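Local coordinates for protein glycogen synthase (Cyanobacterium sp. CLg1, PDB 6GNF) that belongs to the bacterial glycogen (starch) synthase family and holds adenosine-5'-diphosphate and a glycan in pockets of its two-domain, GT-B-type fold, at residues A[30-35]-A[40-45]; A[95-100]-A[304-309]; A[215-220]-A[253-258]. All blocks are in the same frame, centred on the assembly; numbering follows the deposited sequence.

Contact 1: residues A[30-35]-A[40-45]; sequences EVAPYS and LGDVTE. With AC1 (4,6-dideoxy-4-{[(1S,4R,5S,6S)-4,5,6-trihydroxy-3-(hydroxymethyl)cyclohex-2-en-1-yl]amino}-alpha-D-glucopyranose), chain D.
Ala32 rests on Gly41 where the loop after strand 23-27 folds back over the first turns of helix 39-54, in the N-terminal Rossmann-like domain of a GT-B-type fold. This inner part is close-packed: the CA atoms of Val31 and Gly41 are 4.4 Å apart. Ala32 N donates to Gly41 O at 3.0 Å, nearly straight (161°) but from above the carbonyl plane. One turn on, Thr44 OG1 donates to Glu30 O at 2.6 Å; chi1 of 59° tucks the hydroxyl between its own backbone N and carbonyl carbon, facing the loop. Glu30 O also accepts from Ser28 OG, so two hydroxyls grip it. Glu45 packs here too: its CB and CG lie alongside Ala32 O, and its OE1 touches Ala32 CB at 3.2 Å, while OE2 pairs with Lys306.

Looser is the solvent edge at Pro33, whose CD comes only to 4.2 Å from Glu45 OE2. At the ligand end, Glu30 reaches past Gly41 N, which donates only weakly to OE1, and its OE2 is held by Thr37 and Tyr121. A water donates to Glu30 OE1 at 2.8 Å and to O5 of AC1, also at 2.8 Å, and accepts from Leu40 N at 3.2 Å.

Contact 2: residues A[95-100]-A[304-309]; sequences YKKGVD and GTKIET
The backbones stay well apart, the CA atoms of Lys97 and Glu308 being 12.4 Å from each other. Residues 95-100 form the tip of a beta hairpin joining strands 85-96 and 99-105 of the nine-stranded sheet, closed by a type I' turn from Lys96 to Val99. Lys97 and Gly98 occupy the two corners, both with positive phi (47° at Lys97), and Lys96 and Val99 exchange a pair of backbone hydrogen bonds, each of 3.0 Å. Residues 304-309 belong to the long loop after strand 298-300; from Ile307 onward the chain has helical torsions but lacks the regular bonds of a helix.

A salt-bridge network of Lys97, Lys306 and Glu308 links hairpin tip to loop. The side chains of Lys97 and Glu308 run antiparallel alongside each other, Lys97 outward from the hairpin and Glu308 back toward it, and the salt bridge runs from Lys97 NZ to Glu308 OE2 at 3.5 Å. Lys97 CE lies nearer, 3.1 Å from Glu308 OE2, because the lysine chain bends at its last torsion (chi4 62°) and turns NZ aside from the carboxylate. The same oxygen, Glu308 OE2, has a second, long pairing with Lys306 NZ at 3.7 Å. Glu49 is the stronger partner of Lys306 and, with Glu45, brings helix 39-54 into the network.

The two ammonium nitrogens, Lys97 NZ and Lys306 NZ, stay 5.2 Å apart and share the carboxylate of Glu308, which probably offsets their like charges. With 90 Å² buried, Lys97 and Glu308 exposed and no hydrogen bond across, this is a surface electrostatic link. Its pairings are longer than a close ion pair, so the attraction is probably modest and readily shared with solvent.

Contact 3: residues A[215-220]-A[253-258]; sequences DALNLP and YMLNWL
The junction between strand 251-256, the middle strand of a small three-stranded antiparallel sheet, and helix 257-264 offers Leu255 and Trp257 to Leu217, which comes from the loop after strand 208-209. Asn256, between the two hydrophobic residues, is the N-cap of the helix, its OD1 accepting from Lys259 N. Of the two methyls of Leu217, CD2 leans on the indole alone, 3.7 Å from CZ2 of Trp257, while CD1 touches both partners, at 4.3 Å from CD1 of Leu255 and 4.2 Å from NE1 of Trp257. The approach to the indole is oblique, with Leu217 CD2 also 4.0 Å from NE1 of Trp257. The indole is swung over to the leucine by a chi1 of -74°, which sets CG of Trp257 anti to its carbonyl carbon.

Around this trio, Val133 from helix 132-144, Leu176 and Leu227 also touch Leu217, while Phe136 and Phe209 pack on the tryptophan. The backbone of the loop is tied down separately, through Leu217 O to the hydroxyl of Tyr180. Across the contact itself there is no hydrogen bond or charge, so the attraction is dispersion and the hydrophobic effect, with little directional preference.

Overall arrangement
Contacts 1 and 2 are neighbours, their centres 10 Å apart, and a salt bridge of 2.9 Å between Glu45 OE2 and Lys306 NZ joins them directly. Helix 39-54 serves both, carrying 40-45 in contact 1 and Glu49 against Lys306 and Lys97 in contact 2. Contact 3, a buried apolar cluster touching neither, is centred 27 Å from contact 1 and 35 Å from contact 2, at the middle strand of the three-stranded sheet and the loop following its edge strand 208-209. Along the chain come contact 1, 95-100, contact 3 and finally 304-309. Contact 1 supplies Asp42 to the ADP pocket and Leu40 and Val43 to the glycan pocket; contact 2 joins hairpin tip to surface loop.

Contact 1: residues A[30-35]-A[40-45]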
loop_
_atom_site.group_PDB
_atom_site.type_symbol
_atom_site.label_atom_id
_atom_site.label_comp_id
_atom_site.label_asym_id
_atom_site.label_seq_id
_atom_site.Cartn_x
_atom_site.Cartn_y
_atom_site.Cartn_z
ATOM N N GLU A 30 -0.254 -7.790 -5.841
ATOM C CA GLU A 30 -1.123 -6.767 -6.408
ATOM C C GLU A 30 -0.418 -6.008 -7.516
ATOM O O GLU A 30 0.713 -5.570 -7.335
ATOM C CB GLU A 30 -1.489 -5.739 -5.342
ATOM C CG GLU A 30 -2.538 -6.174 -4.348
ATOM C CD GLU A 30 -2.844 -5.095 -3.315
ATOM O OE1 GLU A 30 -2.829 -3.880 -3.639
ATOM O OE2 GLU A 30 -3.103 -5.489 -2.158
ATOM N N VAL A 31 -1.122 -5.795 -8.625
ATOM C CA VAL A 31 -0.669 -4.885 -9.683
ATOM C C VAL A 31 -1.885 -4.142 -10.231
ATOM O O VAL A 31 -2.724 -4.731 -10.901
ATOM C CB VAL A 31 0.020 -5.632 -10.856
ATOM C CG1 VAL A 31 0.499 -4.635 -11.902
ATOM C CG2 VAL A 31 1.186 -6.472 -10.366
ATOM N N ALA A 32 -1.988 -2.854 -9.931
ATOM C CA ALA A 32 -3.094 -2.056 -10.445
ATOM C C ALA A 32 -2.956 -1.937 -11.956
ATOM O O ALA A 32 -1.846 -1.959 -12.477
ATOM C CB ALA A 32 -3.099 -0.667 -9.812
ATOM N N PRO A 33 -4.087 -1.821 -12.675
ATOM C CA PRO A 33 -5.464 -1.831 -12.187
ATOM C C PRO A 33 -6.079 -3.235 -12.126
ATOM O O PRO A 33 -7.241 -3.388 -11.815
ATOM C CB PRO A 33 -6.190 -0.973 -13.222
ATOM C CG PRO A 33 -5.454 -1.243 -14.499
ATOM C CD PRO A 33 -4.036 -1.599 -14.131
ATOM N N TYR A 34 -5.275 -4.270 -12.310
ATOM C CA TYR A 34 -5.788 -5.636 -12.400
ATOM C C TYR A 34 -6.193 -6.129 -11.007
ATOM O O TYR A 34 -7.248 -6.727 -10.810
ATOM C CB TYR A 34 -4.689 -6.548 -12.940
ATOM C CG TYR A 34 -4.136 -6.151 -14.295
ATOM C CD1 TYR A 34 -4.703 -6.655 -15.468
ATOM C CD2 TYR A 34 -3.039 -5.291 -14.411
ATOM C CE1 TYR A 34 -4.205 -6.310 -16.711
ATOM C CE2 TYR A 34 -2.537 -4.938 -15.650
ATOM C CZ TYR A 34 -3.121 -5.450 -16.802
ATOM O OH TYR A 34 -2.649 -5.134 -18.064
ATOM N N SER A 35 -5.295 -5.912 -10.051
ATOM C CA SER A 35 -5.512 -6.321 -8.686
ATOM C C SER A 35 -5.000 -5.222 -7.752
ATOM O O SER A 35 -3.895 -4.714 -7.943
ATOM C CB SER A 35 -4.771 -7.648 -8.445
ATOM O OG SER A 35 -3.394 -7.557 -8.765
ATOM N N LEU A 40 -0.160 -0.600 -2.466
ATOM C CA LEU A 40 0.809 -1.533 -3.033
ATOM C C LEU A 40 0.621 -1.686 -4.541
ATOM O O LEU A 40 1.569 -1.607 -5.313
ATOM C CB LEU A 40 0.689 -2.906 -2.365
ATOM C CG LEU A 40 1.468 -4.056 -3.015
ATOM C CD1 LEU A 40 2.962 -3.757 -3.057
ATOM C CD2 LEU A 40 1.213 -5.339 -2.260
ATOM N N GLY A 41 -0.616 -1.922 -4.947
ATOM C CA GLY A 41 -0.939 -2.071 -6.359
ATOM C C GLY A 41 -0.591 -0.864 -7.200
ATOM O O GLY A 41 -0.233 -1.031 -8.375
ATOM N N ASP A 42 -0.758 0.335 -6.634
ATOM C CA ASP A 42 -0.416 1.565 -7.341
ATOM C C ASP A 42 1.081 1.678 -7.570
ATOM O O ASP A 42 1.493 2.021 -8.666
ATOM C CB ASP A 42 -0.920 2.799 -6.594
ATOM C CG ASP A 42 -2.451 2.901 -6.575
ATOM O OD1 ASP A 42 -3.136 2.510 -7.553
ATOM O OD2 ASP A 42 -2.993 3.393 -5.554
ATOM N N VAL A 43 1.887 1.323 -6.572
ATOM C CA VAL A 43 3.340 1.378 -6.713
ATOM C C VAL A 43 3.817 0.388 -7.782
ATOM O O VAL A 43 4.603 0.753 -8.663
ATOM C CB VAL A 43 4.059 1.086 -5.383
ATOM C CG1 VAL A 43 5.562 1.007 -5.601
ATOM C CG2 VAL A 43 3.720 2.153 -4.335
ATOM N N THR A 44 3.314 -0.841 -7.739
ATOM C CA THR A 44 3.743 -1.858 -8.712
ATOM C C THR A 44 3.199 -1.595 -10.126
ATOM O O THR A 44 3.660 -2.203 -11.101
ATOM C CB THR A 44 3.397 -3.295 -8.261
ATOM O OG1 THR A 44 1.993 -3.420 -8.071
ATOM C CG2 THR A 44 4.053 -3.584 -6.954
ATOM N N GLU A 45 2.258 -0.663 -10.247
ATOM C CA GLU A 45 1.872 -0.151 -11.554
ATOM C C GLU A 45 2.819 0.965 -11.989
ATOM O O GLU A 45 3.409 0.881 -13.057
ATOM C CB GLU A 45 0.437 0.374 -11.533
ATOM C CG GLU A 45 -0.042 0.854 -12.898
ATOM C CD GLU A 45 -1.392 1.552 -12.873
ATOM O OE1 GLU A 45 -2.021 1.630 -11.806
ATOM O OE2 GLU A 45 -1.840 2.020 -13.932
HETATM C C1 AC1 D . -1.587 -4.650 1.675
HETATM O O2 AC1 D . 0.720 -5.377 1.961
HETATM C C2 AC1 D . -0.110 -4.289 1.507
HETATM C C4A AC1 D . 1.913 2.775 1.488
HETATM C C3 AC1 D . 0.246 -2.995 2.241
HETATM O O3 AC1 D . 1.586 -2.656 1.869
HETATM C C4 AC1 D . -0.735 -1.852 1.898
HETATM N N4A AC1 D . -0.447 -0.562 2.568
HETATM C C5 AC1 D . -2.147 -2.364 2.226
HETATM O O5 AC1 D . -2.435 -3.519 1.428
HETATM C C6 AC1 D . -3.236 -1.339 1.954
HETATM C C1B AC1 D . 0.811 0.184 2.482
HETATM C C2B AC1 D . 0.874 1.470 3.357
HETATM O O2B AC1 D . -0.243 1.627 4.226
HETATM C C3B AC1 D . 0.926 2.788 2.618
HETATM O O3B AC1 D . 1.333 3.814 3.523
HETATM O O4 AC1 D . 1.707 3.991 0.761
HETATM C C5B AC1 D . 1.696 1.577 0.601
HETATM C C7B AC1 D . 1.162 0.448 1.038
HETATM C C6B AC1 D . 2.151 1.656 -0.822
HETATM O O6B AC1 D . 3.554 1.924 -0.794
HETATM O O HOH W 1 -2.340 -2.501 -1.200
#

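Contact 2: residues A[95-100]-A[304-309]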
loop_
_atom_site.group_PDB
_atom_site.type_symbol
_atom_site.label_atom_id
_atom_site.label_comp_id
_atom_site.label_asym_id
_atom_site.label_seq_id
_atom_site.Cartn_x
_atom_site.Cartn_y
_atom_site.Cartn_z
ATOM N N TYR A 95 0.972 -7.207 -21.939
ATOM C CA TYR A 95 2.017 -6.234 -22.224
ATOM C C TYR A 95 1.403 -4.867 -22.372
ATOM O O TYR A 95 0.455 -4.680 -23.117
ATOM C CB TYR A 95 2.833 -6.671 -23.450
ATOM C CG TYR A 95 3.989 -5.754 -23.767
ATOM C CD1 TYR A 95 3.790 -4.589 -24.485
ATOM C CD2 TYR A 95 5.275 -6.025 -23.307
ATOM C CE1 TYR A 95 4.840 -3.729 -24.757
ATOM C CE2 TYR A 95 6.330 -5.181 -23.595
ATOM C CZ TYR A 95 6.109 -4.055 -24.350
ATOM O OH TYR A 95 7.118 -3.157 -24.611
ATOM N N LYS A 96 1.849 -3.920 -21.554
ATOM C CA LYS A 96 1.230 -2.603 -21.524
ATOM C C LYS A 96 2.210 -1.503 -21.119
ATOM O O LYS A 96 2.840 -1.591 -20.060
ATOM C CB LYS A 96 0.051 -2.623 -20.554
ATOM C CG LYS A 96 -1.082 -1.689 -20.939
ATOM C CD LYS A 96 -2.212 -1.748 -19.921
ATOM C CE LYS A 96 -1.885 -0.952 -18.667
ATOM N NZ LYS A 96 -2.169 -1.718 -17.423
ATOM N N LYS A 97 2.242 -0.431 -21.914
ATOM C CA LYS A 97 3.110 0.713 -21.666
ATOM C C LYS A 97 4.542 0.295 -21.353
ATOM O O LYS A 97 5.099 0.716 -20.328
ATOM C CB LYS A 97 2.560 1.542 -20.510
ATOM C CG LYS A 97 1.266 2.266 -20.820
ATOM C CD LYS A 97 0.688 2.827 -19.539
ATOM C CE LYS A 97 -0.160 4.063 -19.780
ATOM N NZ LYS A 97 -1.333 3.783 -20.648
ATOM N N GLY A 98 5.085 -0.583 -22.193
ATOM C CA GLY A 98 6.462 -1.011 -22.080
ATOM C C GLY A 98 6.769 -1.961 -20.943
ATOM O O GLY A 98 7.937 -2.213 -20.680
ATOM N N VAL A 99 5.746 -2.449 -20.233
ATOM C CA VAL A 99 5.944 -3.380 -19.117
ATOM C C VAL A 99 5.228 -4.711 -19.366
ATOM O O VAL A 99 4.048 -4.719 -19.753
ATOM C CB VAL A 99 5.410 -2.801 -17.786
ATOM C CG1 VAL A 99 5.709 -3.744 -16.631
ATOM C CG2 VAL A 99 6.016 -1.430 -17.506
ATOM N N ASP A 100 5.938 -5.813 -19.103
ATOM C CA ASP A 100 5.371 -7.158 -19.157
ATOM C C ASP A 100 4.735 -7.510 -17.823
ATOM O O ASP A 100 5.369 -7.417 -16.779
ATOM C CB ASP A 100 6.453 -8.192 -19.456
ATOM C CG ASP A 100 7.033 -8.028 -20.841
ATOM O OD1 ASP A 100 6.423 -8.573 -21.797
ATOM O OD2 ASP A 100 8.044 -7.325 -21.035
ATOM N N GLY A 304 6.331 8.043 -5.507
ATOM C CA GLY A 304 5.657 8.990 -6.369
ATOM C C GLY A 304 4.312 8.415 -6.749
ATOM O O GLY A 304 3.799 7.485 -6.102
ATOM N N THR A 305 3.726 8.973 -7.795
ATOM C CA THR A 305 2.440 8.520 -8.283
ATOM C C THR A 305 2.275 8.855 -9.769
ATOM O O THR A 305 2.929 9.751 -10.294
ATOM C CB THR A 305 1.317 9.165 -7.465
ATOM O OG1 THR A 305 0.059 8.610 -7.858
ATOM C CG2 THR A 305 1.284 10.677 -7.665
ATOM N N LYS A 306 1.428 8.091 -10.447
ATOM C CA LYS A 306 1.086 8.368 -11.833
ATOM C C LYS A 306 0.152 9.547 -11.906
ATOM O O LYS A 306 -0.698 9.725 -11.045
ATOM C CB LYS A 306 0.395 7.177 -12.494
ATOM C CG LYS A 306 1.342 6.148 -13.046
ATOM C CD LYS A 306 0.590 4.931 -13.559
ATOM C CE LYS A 306 -0.191 5.254 -14.807
ATOM N NZ LYS A 306 -0.561 4.031 -15.547
ATOM N N ILE A 307 0.251 10.272 -13.014
ATOM C CA ILE A 307 -0.506 11.489 -13.206
ATOM C C ILE A 307 -1.765 11.217 -14.035
ATOM O O ILE A 307 -2.777 11.878 -13.822
ATOM C CB ILE A 307 0.406 12.572 -13.841
ATOM C CG1 ILE A 307 1.565 12.916 -12.883
ATOM C CG2 ILE A 307 -0.405 13.779 -14.270
ATOM C CD1 ILE A 307 2.698 13.674 -13.545
ATOM N N GLU A 308 -1.721 10.235 -14.928
ATOM C CA GLU A 308 -2.803 9.955 -15.882
ATOM C C GLU A 308 -4.240 10.001 -15.335
ATOM O O GLU A 308 -5.061 10.761 -15.845
ATOM C CB GLU A 308 -2.573 8.617 -16.572
ATOM C CG GLU A 308 -1.474 8.641 -17.629
ATOM C CD GLU A 308 -0.890 7.270 -17.904
ATOM O OE1 GLU A 308 0.349 7.124 -17.790
ATOM O OE2 GLU A 308 -1.667 6.346 -18.227
ATOM N N THR A 309 -4.565 9.151 -14.371
ATOM C CA THR A 309 -5.923 9.110 -13.825
ATOM C C THR A 309 -6.200 10.280 -12.875
ATOM O O THR A 309 -7.318 10.800 -12.845
ATOM C CB THR A 309 -6.185 7.789 -13.060
ATOM O OG1 THR A 309 -5.886 6.675 -13.907
ATOM C CG2 THR A 309 -7.644 7.696 -12.591
#

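Contact 3: residues A[215-220]-A[253-258]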
loop_
_atom_site.group_PDB
_atom_site.type_symbol
_atom_site.label_atom_id
_atom_site.label_comp_id
_atom_site.label_asym_id
_atom_site.label_seq_id
_atom_site.Cartn_x
_atom_site.Cartn_y
_atom_site.Cartn_z
ATOM N N ASP A 215 7.055 -27.168 7.584
ATOM C CA ASP A 215 7.224 -28.220 6.584
ATOM C C ASP A 215 6.600 -27.823 5.249
ATOM O O ASP A 215 7.010 -28.311 4.206
ATOM C CB ASP A 215 6.623 -29.543 7.072
ATOM C CG ASP A 215 7.399 -30.158 8.222
ATOM O OD1 ASP A 215 8.597 -29.846 8.366
ATOM O OD2 ASP A 215 6.817 -30.972 8.977
ATOM N N ALA A 216 5.576 -26.977 5.293
ATOM C CA ALA A 216 4.905 -26.530 4.088
ATOM C C ALA A 216 5.761 -25.626 3.206
ATOM O O ALA A 216 5.415 -25.410 2.044
ATOM C CB ALA A 216 3.606 -25.821 4.446
ATOM N N LEU A 217 6.849 -25.084 3.743
ATOM C CA LEU A 217 7.735 -24.208 2.966
ATOM C C LEU A 217 8.691 -24.954 2.032
ATOM O O LEU A 217 9.225 -24.361 1.110
ATOM C CB LEU A 217 8.539 -23.312 3.916
ATOM C CG LEU A 217 7.695 -22.452 4.864
ATOM C CD1 LEU A 217 8.588 -21.577 5.724
ATOM C CD2 LEU A 217 6.709 -21.603 4.082
ATOM N N ASN A 218 8.890 -26.249 2.264
ATOM C CA ASN A 218 9.883 -27.045 1.528
ATOM C C ASN A 218 11.260 -26.410 1.494
ATOM O O ASN A 218 11.865 -26.285 0.419
ATOM C CB ASN A 218 9.424 -27.324 0.096
ATOM C CG ASN A 218 8.155 -28.135 0.047
ATOM O OD1 ASN A 218 8.153 -29.339 0.312
ATOM N ND2 ASN A 218 7.066 -27.485 -0.329
ATOM N N LEU A 219 11.730 -26.013 2.672
ATOM C CA LEU A 219 13.065 -25.490 2.829
ATOM C C LEU A 219 13.790 -26.316 3.872
ATOM O O LEU A 219 13.190 -26.741 4.865
ATOM C CB LEU A 219 13.010 -24.042 3.280
ATOM C CG LEU A 219 12.567 -23.023 2.243
ATOM C CD1 LEU A 219 12.269 -21.699 2.918
ATOM C CD2 LEU A 219 13.629 -22.841 1.167
ATOM N N PRO A 220 15.101 -26.504 3.684
ATOM C CA PRO A 220 15.868 -27.232 4.676
ATOM C C PRO A 220 16.062 -26.438 5.968
ATOM O O PRO A 220 15.716 -25.259 6.033
ATOM C CB PRO A 220 17.196 -27.493 3.969
ATOM C CG PRO A 220 17.319 -26.403 2.969
ATOM C CD PRO A 220 15.934 -26.003 2.576
ATOM N N TYR A 253 6.992 -19.088 20.445
ATOM C CA TYR A 253 7.822 -19.297 19.270
ATOM C C TYR A 253 6.967 -19.426 18.017
ATOM O O TYR A 253 5.912 -20.037 18.055
ATOM C CB TYR A 253 8.681 -20.542 19.454
ATOM C CG TYR A 253 9.445 -20.907 18.212
ATOM C CD1 TYR A 253 10.531 -20.148 17.798
ATOM C CD2 TYR A 253 9.063 -21.996 17.421
ATOM C CE1 TYR A 253 11.230 -20.474 16.645
ATOM C CE2 TYR A 253 9.758 -22.327 16.259
ATOM C CZ TYR A 253 10.842 -21.571 15.877
ATOM O OH TYR A 253 11.541 -21.877 14.723
ATOM N N MET A 254 7.431 -18.846 16.913
ATOM C CA MET A 254 6.739 -18.950 15.623
ATOM C C MET A 254 7.684 -18.607 14.471
ATOM O O MET A 254 8.871 -18.358 14.698
ATOM C CB MET A 254 5.505 -18.038 15.596
ATOM C CG MET A 254 5.800 -16.546 15.685
ATOM S SD MET A 254 4.342 -15.489 15.977
ATOM C CE MET A 254 3.877 -15.952 17.638
ATOM N N LEU A 255 7.153 -18.628 13.247
ATOM C CA LEU A 255 7.885 -18.201 12.059
ATOM C C LEU A 255 7.548 -16.762 11.701
ATOM O O LEU A 255 6.472 -16.273 12.021
ATOM C CB LEU A 255 7.536 -19.088 10.867
ATOM C CG LEU A 255 7.582 -20.597 11.101
ATOM C CD1 LEU A 255 7.209 -21.326 9.825
ATOM C CD2 LEU A 255 8.951 -21.053 11.591
ATOM N N ASN A 256 8.468 -16.108 10.999
ATOM C CA ASN A 256 8.308 -14.736 10.538
ATOM C C ASN A 256 8.998 -14.607 9.189
ATOM O O ASN A 256 10.221 -14.500 9.120
ATOM C CB ASN A 256 8.918 -13.764 11.551
ATOM C CG ASN A 256 8.628 -12.309 11.230
ATOM O OD1 ASN A 256 8.800 -11.855 10.098
ATOM N ND2 ASN A 256 8.191 -11.562 12.229
ATOM N N TRP A 257 8.205 -14.590 8.117
ATOM C CA TRP A 257 8.729 -14.592 6.756
ATOM C C TRP A 257 9.522 -13.333 6.444
ATOM O O TRP A 257 10.579 -13.394 5.816
ATOM C CB TRP A 257 7.591 -14.689 5.743
ATOM C CG TRP A 257 6.925 -16.016 5.609
ATOM C CD1 TRP A 257 6.998 -17.074 6.459
ATOM C CD2 TRP A 257 6.049 -16.408 4.551
ATOM N NE1 TRP A 257 6.230 -18.117 5.982
ATOM C CE2 TRP A 257 5.631 -17.722 4.815
ATOM C CE3 TRP A 257 5.574 -15.767 3.404
ATOM C CZ2 TRP A 257 4.769 -18.413 3.969
ATOM C CZ3 TRP A 257 4.707 -16.458 2.564
ATOM C CH2 TRP A 257 4.321 -17.769 2.849
ATOM N N LEU A 258 9.007 -12.183 6.867
ATOM C CA LEU A 258 9.628 -10.910 6.531
ATOM C C LEU A 258 11.010 -10.805 7.151
ATOM O O LEU A 258 11.911 -10.234 6.552
ATOM C CB LEU A 258 8.773 -9.741 7.010
ATOM C CG LEU A 258 9.260 -8.355 6.587
ATOM C CD1 LEU A 258 9.314 -8.245 5.077
ATOM C CD2 LEU A 258 8.334 -7.297 7.154
#